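Local structure of ABC transporter substrate-binding protein (6TFX) at residues F262-V267 / A322-P327; R268-H273 / K318-E323. The protein binds the mannityl-opine mannopinic acid as the periplasmic solute-binding component of an ABC transporter, probably delivering it for uptake. One frame throughout, in Å; residues are numbered along the deposited sequence.

Contact 1. Residues F262-V267 / A322-P327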
loop_
_atom_site.group_PDB
_atom_site.type_symbol
_atom_site.label_atom_id
_atom_site.label_comp_id
_atom_site.label_asym_id
_atom_site.label_seq_id
_atom_site.Cartn_x
_atom_site.Cartn_y
_atom_site.Cartn_z
ATOM N N PHE A 262 -3.930 -11.533 25.345
ATOM C CA PHE A 262 -3.922 -12.140 24.018
ATOM C C PHE A 262 -2.767 -13.130 23.781
ATOM O O PHE A 262 -2.639 -13.663 22.660
ATOM C CB PHE A 262 -3.985 -11.061 22.942
ATOM C CG PHE A 262 -5.332 -10.359 22.939
ATOM C CD1 PHE A 262 -6.445 -10.948 22.330
ATOM C CD2 PHE A 262 -5.493 -9.126 23.563
ATOM C CE1 PHE A 262 -7.697 -10.312 22.347
ATOM C CE2 PHE A 262 -6.746 -8.498 23.596
ATOM C CZ PHE A 262 -7.840 -9.094 22.987
ATOM N N ASN A 263 -1.946 -13.386 24.813
ATOM C CA ASN A 263 -0.930 -14.429 24.727
ATOM C C ASN A 263 -1.564 -15.819 24.967
ATOM O O ASN A 263 -0.891 -16.835 24.764
ATOM C CB ASN A 263 0.262 -14.171 25.626
ATOM C CG ASN A 263 -0.090 -14.151 27.082
ATOM O OD1 ASN A 263 -1.205 -13.814 27.469
ATOM N ND2 ASN A 263 0.862 -14.542 27.930
ATOM N N ASP A 264 -2.858 -15.866 25.381
ATOM C CA ASP A 264 -3.593 -17.123 25.533
ATOM C C ASP A 264 -4.346 -17.330 24.207
ATOM O O ASP A 264 -5.183 -16.501 23.820
ATOM C CB ASP A 264 -4.597 -17.025 26.690
ATOM C CG ASP A 264 -5.336 -18.318 27.031
ATOM O OD1 ASP A 264 -5.490 -19.184 26.136
ATOM O OD2 ASP A 264 -5.757 -18.469 28.189
ATOM N N ILE A 265 -4.038 -18.421 23.488
ATOM C CA ILE A 265 -4.710 -18.686 22.212
ATOM C C ILE A 265 -6.237 -18.699 22.343
ATOM O O ILE A 265 -6.923 -18.309 21.396
ATOM C CB ILE A 265 -4.160 -19.974 21.544
ATOM C CG1 ILE A 265 -4.553 -20.011 20.037
ATOM C CG2 ILE A 265 -4.559 -21.259 22.330
ATOM C CD1 ILE A 265 -3.824 -21.046 19.174
ATOM N N ARG A 266 -6.780 -19.140 23.504
ATOM C CA ARG A 266 -8.249 -19.182 23.691
ATOM C C ARG A 266 -8.869 -17.793 23.587
ATOM O O ARG A 266 -9.991 -17.651 23.092
ATOM C CB ARG A 266 -8.612 -19.838 25.014
ATOM C CG ARG A 266 -8.182 -21.302 25.052
ATOM C CD ARG A 266 -8.335 -21.875 26.452
ATOM N NE ARG A 266 -7.431 -21.217 27.397
ATOM C CZ ARG A 266 -7.262 -21.598 28.655
ATOM N NH1 ARG A 266 -7.926 -22.643 29.134
ATOM N NH2 ARG A 266 -6.430 -20.936 29.449
ATOM N N VAL A 267 -8.154 -16.770 24.075
ATOM C CA VAL A 267 -8.647 -15.387 24.002
ATOM C C VAL A 267 -8.644 -14.928 22.547
ATOM O O VAL A 267 -9.580 -14.260 22.105
ATOM C CB VAL A 267 -7.863 -14.437 24.937
ATOM C CG1 VAL A 267 -8.395 -13.003 24.845
ATOM C CG2 VAL A 267 -7.922 -14.936 26.382
ATOM N N ALA A 322 -14.606 -17.631 29.247
ATOM C CA ALA A 322 -14.810 -18.157 30.622
ATOM C C ALA A 322 -13.712 -19.193 30.956
ATOM O O ALA A 322 -13.129 -19.133 32.045
ATOM C CB ALA A 322 -16.208 -18.779 30.756
ATOM N N GLU A 323 -13.362 -20.076 29.995
ATOM C CA GLU A 323 -12.287 -21.078 30.166
ATOM C C GLU A 323 -10.928 -20.395 30.416
ATOM O O GLU A 323 -10.091 -20.927 31.157
ATOM C CB GLU A 323 -12.159 -21.960 28.914
ATOM C CG GLU A 323 -13.266 -22.987 28.759
ATOM C CD GLU A 323 -13.243 -23.802 27.475
ATOM O OE1 GLU A 323 -12.232 -23.742 26.736
ATOM O OE2 GLU A 323 -14.240 -24.514 27.214
ATOM N N ALA A 324 -10.706 -19.229 29.764
ATOM C CA ALA A 324 -9.459 -18.464 29.864
ATOM C C ALA A 324 -9.389 -17.594 31.127
ATOM O O ALA A 324 -8.380 -16.913 31.343
ATOM C CB ALA A 324 -9.273 -17.601 28.616
ATOM N N GLY A 325 -10.458 -17.598 31.922
ATOM C CA GLY A 325 -10.520 -16.861 33.186
ATOM C C GLY A 325 -11.140 -15.478 33.118
ATOM O O GLY A 325 -10.923 -14.650 34.019
ATOM N N PHE A 326 -11.963 -15.236 32.076
ATOM C CA PHE A 326 -12.660 -13.973 31.874
ATOM C C PHE A 326 -14.179 -14.214 31.843
ATOM O O PHE A 326 -14.802 -14.059 30.786
ATOM C CB PHE A 326 -12.183 -13.307 30.575
ATOM C CG PHE A 326 -10.726 -12.930 30.636
ATOM C CD1 PHE A 326 -10.323 -11.749 31.248
ATOM C CD2 PHE A 326 -9.752 -13.771 30.101
ATOM C CE1 PHE A 326 -8.965 -11.415 31.330
ATOM C CE2 PHE A 326 -8.396 -13.434 30.181
ATOM C CZ PHE A 326 -8.018 -12.264 30.797
ATOM N N PRO A 327 -14.791 -14.596 32.988
ATOM C CA PRO A 327 -16.245 -14.868 32.990
ATOM C C PRO A 327 -17.111 -13.640 32.709
ATOM O O PRO A 327 -18.277 -13.797 32.342
ATOM C CB PRO A 327 -16.497 -15.435 34.394
ATOM C CG PRO A 327 -15.428 -14.842 35.242
ATOM C CD PRO A 327 -14.210 -14.798 34.333
HETATM O O HOH W 1 -6.030 -16.617 29.996
HETATM O O HOH W 2 -9.875 -24.498 27.931
#
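The flat guanidinium group of Arg266 lies with one face over the backbone of Glu323 and Ala324, where a capped helix start meets the Schellman motif that ends a second helix. Ala324 CA stands 3.9 Å above the guanidinium plane, offset toward the rim. Glu323 O also approaches NH1 over this face, but at a poor angle for a hydrogen bond. What fixes the rotation of the group is its edge: NE and NH2 grip Asp264 side-on, one nitrogen to each carboxylate oxygen, with Arg266 NH2 2.9 Å from Asp264 OD2. The arginine chain bends at chi3 (-65°) to reach back to this acid. Asp264 is the N-cap, and its OD1 serves twice, taking NE on its syn lone pair and Arg266 N from above the carboxylate plane. Next to the ion pair, the CB of Ala324 rests 3.7 Å from Val267 CG2. Val267 CG2 also meets the Phe326 ring obliquely at CE2, the two side chains crossing at about a right angle. Two waters complete the junction. One joins Arg266 NH1 to Glu323 OE1, and the other donates to Asp264 OD2 at 2.6 Å and to Ala324 O at 2.7 Å.

Contact 2. Residues R268-H273 / K318-E323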
loop_
_atom_site.group_PDB
_atom_site.type_symbol
_atom_site.label_atom_id
_atom_site.label_comp_id
_atom_site.label_asym_id
_atom_site.label_seq_id
_atom_site.Cartn_x
_atom_site.Cartn_y
_atom_site.Cartn_z
ATOM N N ARG A 268 -7.591 -15.291 21.792
ATOM C CA ARG A 268 -7.507 -14.908 20.369
ATOM C C ARG A 268 -8.613 -15.637 19.593
ATOM O O ARG A 268 -9.305 -15.040 18.758
ATOM C CB ARG A 268 -6.127 -15.276 19.786
ATOM C CG ARG A 268 -4.995 -14.545 20.498
ATOM C CD ARG A 268 -3.707 -14.501 19.681
ATOM N NE ARG A 268 -3.177 -15.827 19.346
ATOM C CZ ARG A 268 -2.314 -16.500 20.101
ATOM N NH1 ARG A 268 -1.995 -16.055 21.312
ATOM N NH2 ARG A 268 -1.821 -17.659 19.684
ATOM N N GLN A 269 -8.790 -16.947 19.862
ATOM C CA GLN A 269 -9.845 -17.721 19.211
ATOM C C GLN A 269 -11.218 -17.119 19.523
ATOM O O GLN A 269 -12.058 -16.987 18.626
ATOM C CB GLN A 269 -9.809 -19.176 19.687
ATOM C CG GLN A 269 -8.594 -19.936 19.157
ATOM C CD GLN A 269 -8.442 -21.281 19.835
ATOM O OE1 GLN A 269 -8.839 -21.478 20.998
ATOM N NE2 GLN A 269 -7.845 -22.233 19.115
ATOM N N ALA A 270 -11.419 -16.693 20.789
ATOM C CA ALA A 270 -12.688 -16.071 21.167
ATOM C C ALA A 270 -12.932 -14.828 20.297
ATOM O O ALA A 270 -14.026 -14.643 19.802
ATOM C CB ALA A 270 -12.675 -15.692 22.642
ATOM N N LEU A 271 -11.892 -13.994 20.094
ATOM C CA LEU A 271 -12.058 -12.790 19.267
ATOM C C LEU A 271 -12.409 -13.172 17.840
ATOM O O LEU A 271 -13.339 -12.604 17.268
ATOM C CB LEU A 271 -10.788 -11.915 19.313
ATOM C CG LEU A 271 -10.862 -10.556 18.618
ATOM C CD1 LEU A 271 -11.958 -9.660 19.231
ATOM C CD2 LEU A 271 -9.506 -9.855 18.701
ATOM N N ALA A 272 -11.685 -14.160 17.276
ATOM C CA ALA A 272 -11.904 -14.590 15.887
ATOM C C ALA A 272 -13.332 -15.127 15.689
ATOM O O ALA A 272 -13.902 -14.940 14.606
ATOM C CB ALA A 272 -10.894 -15.663 15.496
ATOM N N HIS A 273 -13.902 -15.777 16.730
ATOM C CA HIS A 273 -15.278 -16.334 16.662
ATOM C C HIS A 273 -16.379 -15.261 16.808
ATOM O O HIS A 273 -17.563 -15.584 16.644
ATOM C CB HIS A 273 -15.498 -17.462 17.693
ATOM C CG HIS A 273 -14.826 -18.748 17.336
ATOM N ND1 HIS A 273 -15.169 -19.450 16.193
ATOM C CD2 HIS A 273 -13.891 -19.454 18.015
ATOM C CE1 HIS A 273 -14.408 -20.542 16.197
ATOM N NE2 HIS A 273 -13.633 -20.593 17.272
ATOM N N LYS A 318 -17.846 -16.647 24.142
ATOM C CA LYS A 318 -18.102 -16.505 25.577
ATOM C C LYS A 318 -17.583 -17.713 26.365
ATOM O O LYS A 318 -17.015 -17.546 27.445
ATOM C CB LYS A 318 -19.602 -16.264 25.815
ATOM C CG LYS A 318 -20.048 -14.894 25.327
ATOM C CD LYS A 318 -21.565 -14.693 25.481
ATOM C CE LYS A 318 -21.928 -13.950 26.748
ATOM N NZ LYS A 318 -22.674 -12.694 26.459
ATOM N N LYS A 319 -17.773 -18.931 25.821
ATOM C CA LYS A 319 -17.301 -20.179 26.454
ATOM C C LYS A 319 -15.770 -20.161 26.579
ATOM O O LYS A 319 -15.228 -20.479 27.642
ATOM C CB LYS A 319 -17.771 -21.397 25.638
ATOM C CG LYS A 319 -17.345 -22.756 26.184
ATOM C CD LYS A 319 -17.653 -23.854 25.166
ATOM C CE LYS A 319 -17.142 -25.209 25.575
ATOM N NZ LYS A 319 -17.418 -26.230 24.526
ATOM N N LEU A 320 -15.082 -19.779 25.499
ATOM C CA LEU A 320 -13.620 -19.697 25.498
ATOM C C LEU A 320 -13.120 -18.637 26.496
ATOM O O LEU A 320 -12.152 -18.892 27.209
ATOM C CB LEU A 320 -13.112 -19.372 24.089
ATOM C CG LEU A 320 -13.177 -20.512 23.105
ATOM C CD1 LEU A 320 -13.050 -20.001 21.676
ATOM C CD2 LEU A 320 -12.115 -21.567 23.410
ATOM N N LEU A 321 -13.768 -17.449 26.555
ATOM C CA LEU A 321 -13.328 -16.428 27.522
ATOM C C LEU A 321 -13.496 -16.932 28.948
ATOM O O LEU A 321 -12.618 -16.689 29.776
ATOM C CB LEU A 321 -14.083 -15.099 27.338
ATOM C CG LEU A 321 -13.736 -14.344 26.049
ATOM C CD1 LEU A 321 -14.445 -13.008 25.980
ATOM C CD2 LEU A 321 -12.202 -14.133 25.935
ATOM N N ALA A 322 -14.606 -17.631 29.247
ATOM C CA ALA A 322 -14.810 -18.157 30.622
ATOM C C ALA A 322 -13.712 -19.193 30.956
ATOM O O ALA A 322 -13.129 -19.133 32.045
ATOM C CB ALA A 322 -16.208 -18.779 30.756
ATOM N N GLU A 323 -13.362 -20.076 29.995
ATOM C CA GLU A 323 -12.287 -21.078 30.166
ATOM C C GLU A 323 -10.928 -20.395 30.416
ATOM O O GLU A 323 -10.091 -20.927 31.157
ATOM C CB GLU A 323 -12.159 -21.960 28.914
ATOM C CG GLU A 323 -13.266 -22.987 28.759
ATOM C CD GLU A 323 -13.243 -23.802 27.475
ATOM O OE1 GLU A 323 -12.232 -23.742 26.736
ATOM O OE2 GLU A 323 -14.240 -24.514 27.214
#
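Gln269 O accepts from His273 N at 2.9 Å, and this i to i+4 backbone bond places the two side chains about one turn apart, both facing Leu320 on a neighbouring antiparallel helix. The next carbonyl, Ala270 O, takes only a weak bond from His273 N and is also hydrogen-bonded to Ser317 OG, which belongs to helix 314-323. The two short segments run at 164° to each other, with axes 8.4 Å apart at closest approach. The small Ala270 sits where the backbones come closest, its CB 4.0 Å from Leu320 CB. Leu320 then reaches past the alanine. With its CG anti to the carbonyl carbon (chi1 -74°), it extends over the helix surface, placing Leu320 CD1 3.8 Å from Ala270 N and 3.8 Å from His273 CD2. Gln269 CB meets the same methyl. The glutamine and imidazole side chains each cross the leucine at about a right angle, and the methyl approaches the ring obliquely. The imidazole is held by a hydrogen bond from ND1 to Asn311 O, in the loop leading to helix 314-323. Leu321 also reaches the alanine, pointing its branch inward although its CB leaves the backbone along the interface. Phe358 of strand 358-365 touches Ala270, Leu271 and Leu321, so it packs against both helices at once. A bound magnesium ion lies about 12 Å from the Gln269 side chain, so this packing is not part of a metal site. Between the two helices the contacts are mainly apolar, and Ala270 CB meets Leu321 CD2 at 3.7 Å.

In the fold
From the N terminus, the chain leaves strand 240-255, passes through the loop at Phe262 and enters helix 265-272. It continues through helix 277-284, strand 289-291 and a long loop before returning along helix 314-323 toward strand 330-337. Contact 2 closes this excursion first, and contact 1 encloses it as the outer of two nested loops, with Ala322 and Glu323 common to both. Together they bind the same two helices along successive turns, contact 1 at the start of one and the end of the other. A probable hydrogen bond from Phe326 N to Leu321 O and the bond of Arg268 NH1 to Phe262 O join the contacts. Strand 358-365, through Phe358, touches both.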